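S-adenosylmethionine-dependent methyltransferase (PDB 1Y8C) probably transfers a methyl group from S-adenosylmethionine to an acceptor that is not known. Local coordinates at residues N77-S81 with Q82-P86; D119-K122 with K123-A127; Y145-L148 with S149-G153. All coordinates share one frame; numbering follows the deposited sequence.

All three interactions are local, each made along or at the end of one helix, and they follow one another in series along the chain. Interaction 1 closes helix 69-81 ahead of edge strand 87-89 of the mixed seven-stranded sheet. Interaction 2 lies within helix 118-129, between strands 104-107 and 136-143 of the same sheet, its centre about 30 Å from that of interaction 1. Interaction 3 spans helix 145-152, which leads from strand 136-143 into the separate four-stranded antiparallel sheet. Its nearest atoms are about 11 Å from interaction 2, whereas interaction 1 lies on the opposite side of the chain's centre. Two contacts thus belong to the Rossmann-like core and the third to its junction with the added sheet.

Interaction 1: residues N77-S81 with Q82-P86; sequences NKFRS and QGLKP
With F79 CG anti to its carbonyl carbon (chi1 -61°) and L84 CG set likewise (chi1 -59°), the phenyl ring and the isobutyl group meet where the chain turns back past the helix end. The two side chains slant across each other, F79 CB lying 3.9 Å from L84 CB, while L84 CD1 reaches the CD2 side of the ring. P86 comes to the CD1 side: its CG, the atom of the pyrrolidine nearest the phenyl group, stands 3.3 Å from F79 CD1. Leucine and proline thus both approach obliquely from the same side of the ring plane, and F79, the buried residue here, also touches T52 on helix 52-55.

What turns the backbone is a Schellman motif closing helix 69-81 before strand 87-89 of the Rossmann-like sheet. G83, the C-prime residue, has the positive phi (64°) expected there. Its amide N binds R80 O at 3.0 Å, coming from above the carbonyl plane, and L84 N reaches back to F79 O at 2.8 Å. That same oxygen takes a second bond from Q82 N at 3.1 Å, and the two donors arrive on opposite faces of the carbonyl plane, so F79 O is gripped from both sides.

One residue earlier, K78 O accepts from S81 OG at 3.0 Å, in the carbonyl plane and on a lone pair, whereas Q82 N makes a weak bond to this oxygen. The aliphatic part of K78 runs alongside the Q82 side chain, both heading the same way. Beyond it the lysine chain bends at chi3 and carries NZ to N4 OD1 and T48 O, tying the last turn of the helix to the N-terminal helix 3-15 and to the loop before helix 52-55.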
loop_
_atom_site.group_PDB
_atom_site.type_symbol
_atom_site.label_atom_id
_atom_site.label_comp_id
_atom_site.label_asym_id
_atom_site.label_seq_id
_atom_site.Cartn_x
_atom_site.Cartn_y
_atom_site.Cartn_z
ATOM N N ASN A 77 13.994 12.756 1.421
ATOM C CA ASN A 77 14.302 13.996 0.728
ATOM C C ASN A 77 13.027 14.792 0.494
ATOM O O ASN A 77 13.008 16.020 0.635
ATOM C CB ASN A 77 14.990 13.698 -0.591
ATOM C CG ASN A 77 16.274 12.932 -0.396
ATOM O OD1 ASN A 77 17.094 13.283 0.462
ATOM N ND2 ASN A 77 16.461 11.875 -1.183
ATOM N N LYS A 78 11.963 14.082 0.145
ATOM C CA LYS A 78 10.675 14.702 -0.088
ATOM C C LYS A 78 10.182 15.331 1.210
ATOM O O LYS A 78 9.891 16.520 1.263
ATOM C CB LYS A 78 9.689 13.648 -0.580
ATOM C CG LYS A 78 8.258 14.128 -0.724
ATOM C CD LYS A 78 7.384 13.034 -1.321
ATOM C CE LYS A 78 7.924 12.575 -2.662
ATOM N NZ LYS A 78 7.066 11.496 -3.194
ATOM N N PHE A 79 10.095 14.533 2.264
ATOM C CA PHE A 79 9.638 15.057 3.542
ATOM C C PHE A 79 10.420 16.307 3.933
ATOM O O PHE A 79 9.841 17.303 4.353
ATOM C CB PHE A 79 9.776 13.987 4.620
ATOM C CG PHE A 79 8.952 12.761 4.356
ATOM C CD1 PHE A 79 9.327 11.531 4.888
ATOM C CD2 PHE A 79 7.785 12.838 3.595
ATOM C CE1 PHE A 79 8.557 10.398 4.674
ATOM C CE2 PHE A 79 7.009 11.710 3.375
ATOM C CZ PHE A 79 7.393 10.488 3.915
ATOM N N ARG A 80 11.736 16.255 3.781
ATOM C CA ARG A 80 12.584 17.384 4.125
ATOM C C ARG A 80 12.273 18.648 3.331
ATOM O O ARG A 80 12.176 19.731 3.901
ATOM C CB ARG A 80 14.054 17.004 3.943
ATOM C CG ARG A 80 14.615 16.194 5.096
ATOM C CD ARG A 80 15.971 15.589 4.755
ATOM N NE ARG A 80 16.618 15.040 5.943
ATOM C CZ ARG A 80 17.693 14.255 5.921
ATOM N NH1 ARG A 80 18.249 13.917 4.761
ATOM N NH2 ARG A 80 18.217 13.814 7.063
ATOM N N SER A 81 12.112 18.517 2.020
ATOM C CA SER A 81 11.823 19.679 1.192
ATOM C C SER A 81 10.458 20.278 1.517
ATOM O O SER A 81 10.128 21.372 1.059
ATOM C CB SER A 81 11.876 19.308 -0.288
ATOM O OG SER A 81 10.718 18.601 -0.674
ATOM N N GLN A 82 9.664 19.559 2.304
ATOM C CA GLN A 82 8.338 20.028 2.697
ATOM C C GLN A 82 8.282 20.382 4.181
ATOM O O GLN A 82 7.198 20.525 4.747
ATOM C CB GLN A 82 7.291 18.960 2.415
ATOM C CG GLN A 82 7.014 18.708 0.949
ATOM C CD GLN A 82 5.931 17.661 0.761
ATOM O OE1 GLN A 82 6.121 16.494 1.105
ATOM N NE2 GLN A 82 4.782 18.075 0.226
ATOM N N GLY A 83 9.448 20.516 4.808
ATOM C CA GLY A 83 9.496 20.860 6.216
ATOM C C GLY A 83 8.878 19.813 7.120
ATOM O O GLY A 83 8.559 20.094 8.279
ATOM N N LEU A 84 8.705 18.606 6.587
ATOM C CA LEU A 84 8.124 17.488 7.328
ATOM C C LEU A 84 9.232 16.691 8.010
ATOM O O LEU A 84 10.302 16.488 7.437
ATOM C CB LEU A 84 7.364 16.581 6.368
ATOM C CG LEU A 84 6.227 17.265 5.611
ATOM C CD1 LEU A 84 5.687 16.331 4.533
ATOM C CD2 LEU A 84 5.131 17.653 6.592
ATOM N N LYS A 85 8.976 16.237 9.232
ATOM C CA LYS A 85 9.974 15.473 9.963
ATOM C C LYS A 85 9.439 14.176 10.558
ATOM O O LYS A 85 9.400 14.007 11.768
ATOM C CB LYS A 85 10.592 16.331 11.074
ATOM C CG LYS A 85 11.371 17.543 10.568
ATOM C CD LYS A 85 12.005 18.355 11.702
ATOM C CE LYS A 85 13.165 17.620 12.374
ATOM N NZ LYS A 85 13.745 18.401 13.517
ATOM N N PRO A 86 8.977 13.250 9.710
ATOM C CA PRO A 86 8.472 11.985 10.259
ATOM C C PRO A 86 9.632 11.010 10.553
ATOM O O PRO A 86 10.652 11.025 9.860
ATOM C CB PRO A 86 7.544 11.474 9.149
ATOM C CG PRO A 86 8.182 12.009 7.909
ATOM C CD PRO A 86 8.556 13.417 8.307
#

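Interaction 2: residues D119-K122 with K123-A127; sequences DDLK and KYFKA
D119 O receives the amide of K123 in a nearly straight bond (3.0 Å, 165° at the hydrogen), the first of four consecutive i to i+4 bonds of a regular alpha-helix. This is helix 118-129, which crosses from strand 104-107 to strand 136-143 of the Rossmann-like sheet. K123 CG passes 3.4 Å from D119 O.

D120 O accepts from Y124 N, the donor standing above the carbonyl plane. The D120 carboxylate runs alongside the K123 chain, and OD1 comes within 4.1 Å of K123 CD. K123 NZ is 4.8 Å from D120 OD1, not in contact, although the opposite charges may still attract; the lysine chain bends at chi3 and chi4, and NZ is hydrogen-bonded to N95 OD1.

L121 touches both aromatic residues of the next turn. With CG anti to the backbone N (chi1 -173°), L121 CD1 meets Y124 CD2 at 3.8 Å, the side chains slanting across each other, while L121 CG lies beside F125 CE1. Y211 of helix 205-214 touches both L121 and F125, placing this side of the turn in the packing between the two helices. L121 O takes the amide of F125 and also sits at the edge of the Y124 ring, in its plane.

K122 O continues the pattern by accepting from K126 N at 2.9 Å, and K126 CB packs against that carbonyl, 3.5 Å from K122 O.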
loop_
_atom_site.group_PDB
_atom_site.type_symbol
_atom_site.label_atom_id
_atom_site.label_comp_id
_atom_site.label_asym_id
_atom_site.label_seq_id
_atom_site.Cartn_x
_atom_site.Cartn_y
_atom_site.Cartn_z
ATOM N N ASP A 119 1.033 -17.359 6.791
ATOM C CA ASP A 119 1.551 -17.205 8.141
ATOM C C ASP A 119 2.151 -15.841 8.386
ATOM O O ASP A 119 1.912 -15.232 9.431
ATOM C CB ASP A 119 2.562 -18.296 8.449
ATOM C CG ASP A 119 1.889 -19.574 8.876
ATOM O OD1 ASP A 119 0.987 -19.478 9.742
ATOM O OD2 ASP A 119 2.239 -20.664 8.364
ATOM N N ASP A 120 2.930 -15.359 7.426
ATOM C CA ASP A 120 3.536 -14.050 7.555
ATOM C C ASP A 120 2.459 -12.970 7.545
ATOM O O ASP A 120 2.662 -11.881 8.077
ATOM C CB ASP A 120 4.518 -13.795 6.416
ATOM C CG ASP A 120 5.820 -14.524 6.600
ATOM O OD1 ASP A 120 6.327 -14.542 7.740
ATOM O OD2 ASP A 120 6.352 -15.071 5.607
ATOM N N LEU A 121 1.321 -13.270 6.927
ATOM C CA LEU A 121 0.227 -12.314 6.862
ATOM C C LEU A 121 -0.440 -12.239 8.228
ATOM O O LEU A 121 -0.902 -11.175 8.650
ATOM C CB LEU A 121 -0.789 -12.734 5.796
ATOM C CG LEU A 121 -1.916 -11.742 5.489
ATOM C CD1 LEU A 121 -1.350 -10.443 4.933
ATOM C CD2 LEU A 121 -2.852 -12.376 4.506
ATOM N N LYS A 122 -0.487 -13.375 8.918
ATOM C CA LYS A 122 -1.068 -13.433 10.253
ATOM C C LYS A 122 -0.180 -12.638 11.203
ATOM O O LYS A 122 -0.672 -11.835 11.991
ATOM C CB LYS A 122 -1.184 -14.887 10.726
ATOM C CG LYS A 122 -2.422 -15.603 10.195
ATOM C CD LYS A 122 -2.454 -17.084 10.568
ATOM C CE LYS A 122 -3.680 -17.765 9.958
ATOM N NZ LYS A 122 -3.662 -19.260 10.046
ATOM N N LYS A 123 1.129 -12.865 11.115
ATOM C CA LYS A 123 2.082 -12.159 11.956
ATOM C C LYS A 123 1.913 -10.663 11.732
ATOM O O LYS A 123 1.921 -9.863 12.674
ATOM C CB LYS A 123 3.508 -12.608 11.620
ATOM C CG LYS A 123 3.775 -14.056 12.012
ATOM C CD LYS A 123 5.174 -14.549 11.633
ATOM C CE LYS A 123 6.297 -13.876 12.437
ATOM N NZ LYS A 123 6.612 -12.478 12.019
ATOM N N TYR A 124 1.738 -10.305 10.469
ATOM C CA TYR A 124 1.526 -8.931 10.049
ATOM C C TYR A 124 0.317 -8.310 10.777
ATOM O O TYR A 124 0.458 -7.315 11.467
ATOM C CB TYR A 124 1.323 -8.928 8.533
ATOM C CG TYR A 124 0.775 -7.661 7.939
ATOM C CD1 TYR A 124 1.535 -6.500 7.892
ATOM C CD2 TYR A 124 -0.492 -7.648 7.355
ATOM C CE1 TYR A 124 1.048 -5.353 7.262
ATOM C CE2 TYR A 124 -0.988 -6.522 6.729
ATOM C CZ TYR A 124 -0.215 -5.377 6.679
ATOM O OH TYR A 124 -0.704 -4.274 6.018
ATOM N N PHE A 125 -0.863 -8.903 10.628
ATOM C CA PHE A 125 -2.052 -8.376 11.285
ATOM C C PHE A 125 -1.840 -8.306 12.779
ATOM O O PHE A 125 -2.264 -7.349 13.431
ATOM C CB PHE A 125 -3.283 -9.239 10.980
ATOM C CG PHE A 125 -3.820 -9.064 9.579
ATOM C CD1 PHE A 125 -4.445 -10.120 8.925
ATOM C CD2 PHE A 125 -3.682 -7.848 8.907
ATOM C CE1 PHE A 125 -4.910 -9.973 7.630
ATOM C CE2 PHE A 125 -4.146 -7.699 7.614
ATOM C CZ PHE A 125 -4.764 -8.758 6.972
ATOM N N LYS A 126 -1.193 -9.324 13.335
ATOM C CA LYS A 126 -0.933 -9.324 14.768
ATOM C C LYS A 126 0.020 -8.163 15.083
ATOM O O LYS A 126 -0.200 -7.418 16.036
ATOM C CB LYS A 126 -0.320 -10.660 15.216
ATOM C CG LYS A 126 -0.050 -10.712 16.714
ATOM C CD LYS A 126 0.567 -12.032 17.168
ATOM C CE LYS A 126 1.206 -11.894 18.570
ATOM N NZ LYS A 126 0.259 -11.360 19.625
ATOM N N ALA A 127 1.056 -8.001 14.261
ATOM C CA ALA A 127 2.029 -6.928 14.449
ATOM C C ALA A 127 1.328 -5.584 14.491
ATOM O O ALA A 127 1.597 -4.739 15.349
ATOM C CB ALA A 127 3.048 -6.941 13.328
#

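Interaction 3: residues Y145-L148 with S149-G153; sequences YYKL and SQVLG
This is an intrahelical contact along helix 145-152, the short helix that follows central-sheet strand 136-143 and precedes the four-stranded antiparallel sheet. S149 grips the preceding turn twice: its OG donates to Y145 O at 2.6 Å and its N to the same oxygen at 3.0 Å, the two arriving on opposite faces of the carbonyl plane. A chi1 of 67°, with OG between the backbone N and carbonyl carbon, is what turns the hydroxyl back to that acceptor. OG also lies obliquely against the CD2 and CE2 side of the Y145 ring, whose hydroxyl is held by D175 and whose ring makes a cation-pi contact with K204.

One residue on, the Y146 ring is met by two side chains. Q150 CB sits over one face, 3.9 Å from the ring centroid and toward its rim, a CH-pi contact, with Q150 CG against Y146 CE1 and CD1; V151 CG2 approaches obliquely, 3.7 Å from Y146 CE2. F234 adds an edge-to-face ring contact.

The helix widens here into a pi-type turn. Y146 O accepts from Q150 N, and three bonds have i to i+5 spacing: V151 N to Y146 O (weak), L152 N to K147 O at 2.8 Å, nearly along the C=O axis, and G153 N to L148 O at 3.0 Å. G153 leaves the helix with positive phi.

On the buried side L148 and L152 run alongside each other, with L148 CD2 3.7 Å from L152 CD1. L152 continues onto W168 and N170 of strand 164-173, and S149 touches F172 of that strand.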
loop_
_atom_site.group_PDB
_atom_site.type_symbol
_atom_site.label_atom_id
_atom_site.label_comp_id
_atom_site.label_asym_id
_atom_site.label_seq_id
_atom_site.Cartn_x
_atom_site.Cartn_y
_atom_site.Cartn_z
ATOM N N TYR A 145 -9.193 -10.657 -5.473
ATOM C CA TYR A 145 -8.872 -11.962 -6.022
ATOM C C TYR A 145 -9.212 -11.982 -7.510
ATOM O O TYR A 145 -8.528 -12.623 -8.297
ATOM C CB TYR A 145 -9.680 -13.040 -5.304
ATOM C CG TYR A 145 -9.300 -14.427 -5.723
ATOM C CD1 TYR A 145 -8.291 -15.129 -5.052
ATOM C CD2 TYR A 145 -9.905 -15.024 -6.826
ATOM C CE1 TYR A 145 -7.893 -16.393 -5.473
ATOM C CE2 TYR A 145 -9.515 -16.281 -7.257
ATOM C CZ TYR A 145 -8.513 -16.961 -6.583
ATOM O OH TYR A 145 -8.134 -18.208 -7.021
ATOM N N TYR A 146 -10.268 -11.274 -7.894
ATOM C CA TYR A 146 -10.677 -11.253 -9.285
ATOM C C TYR A 146 -9.689 -10.493 -10.142
ATOM O O TYR A 146 -9.420 -10.873 -11.277
ATOM C CB TYR A 146 -12.052 -10.613 -9.410
ATOM C CG TYR A 146 -12.599 -10.605 -10.815
ATOM C CD1 TYR A 146 -13.148 -11.760 -11.386
ATOM C CD2 TYR A 146 -12.580 -9.433 -11.576
ATOM C CE1 TYR A 146 -13.672 -11.738 -12.681
ATOM C CE2 TYR A 146 -13.092 -9.403 -12.866
ATOM C CZ TYR A 146 -13.638 -10.548 -13.408
ATOM O OH TYR A 146 -14.172 -10.485 -14.667
ATOM N N LYS A 147 -9.147 -9.417 -9.587
ATOM C CA LYS A 147 -8.197 -8.576 -10.299
ATOM C C LYS A 147 -6.911 -9.334 -10.637
ATOM O O LYS A 147 -6.424 -9.273 -11.766
ATOM C CB LYS A 147 -7.884 -7.352 -9.445
ATOM C CG LYS A 147 -7.368 -6.161 -10.202
ATOM C CD LYS A 147 -5.869 -6.187 -10.314
ATOM C CE LYS A 147 -5.355 -4.832 -10.764
ATOM N NZ LYS A 147 -5.992 -4.421 -12.048
ATOM N N LEU A 148 -6.369 -10.067 -9.672
ATOM C CA LEU A 148 -5.138 -10.794 -9.920
ATOM C C LEU A 148 -5.340 -12.063 -10.740
ATOM O O LEU A 148 -4.522 -12.388 -11.610
ATOM C CB LEU A 148 -4.472 -11.148 -8.596
ATOM C CG LEU A 148 -4.249 -9.974 -7.648
ATOM C CD1 LEU A 148 -3.683 -10.503 -6.340
ATOM C CD2 LEU A 148 -3.309 -8.943 -8.285
ATOM N N SER A 149 -6.427 -12.780 -10.472
ATOM C CA SER A 149 -6.695 -14.035 -11.174
ATOM C C SER A 149 -7.264 -13.873 -12.590
ATOM O O SER A 149 -6.893 -14.630 -13.491
ATOM C CB SER A 149 -7.644 -14.902 -10.349
ATOM O OG SER A 149 -8.922 -14.304 -10.260
ATOM N N GLN A 150 -8.147 -12.896 -12.794
ATOM C CA GLN A 150 -8.741 -12.688 -14.106
ATOM C C GLN A 150 -8.149 -11.506 -14.859
ATOM O O GLN A 150 -7.436 -11.686 -15.839
ATOM C CB GLN A 150 -10.248 -12.487 -13.975
ATOM C CG GLN A 150 -10.965 -13.603 -13.252
ATOM C CD GLN A 150 -10.650 -14.950 -13.843
ATOM O OE1 GLN A 150 -10.370 -15.060 -15.034
ATOM N NE2 GLN A 150 -10.700 -15.988 -13.019
ATOM N N VAL A 151 -8.448 -10.295 -14.400
ATOM C CA VAL A 151 -7.970 -9.085 -15.054
ATOM C C VAL A 151 -6.467 -9.099 -15.342
ATOM O O VAL A 151 -6.022 -8.538 -16.347
ATOM C CB VAL A 151 -8.337 -7.844 -14.228
ATOM C CG1 VAL A 151 -8.099 -6.592 -15.044
ATOM C CG2 VAL A 151 -9.794 -7.932 -13.790
ATOM N N LEU A 152 -5.675 -9.717 -14.470
ATOM C CA LEU A 152 -4.240 -9.809 -14.727
ATOM C C LEU A 152 -3.931 -11.173 -15.332
ATOM O O LEU A 152 -3.456 -11.260 -16.464
ATOM C CB LEU A 152 -3.423 -9.633 -13.449
ATOM C CG LEU A 152 -3.205 -8.223 -12.910
ATOM C CD1 LEU A 152 -2.180 -8.298 -11.800
ATOM C CD2 LEU A 152 -2.699 -7.301 -14.003
ATOM N N GLY A 153 -4.209 -12.232 -14.576
ATOM C CA GLY A 153 -3.955 -13.581 -15.049
ATOM C C GLY A 153 -2.616 -13.768 -15.738
ATOM O O GLY A 153 -1.572 -13.489 -15.150
#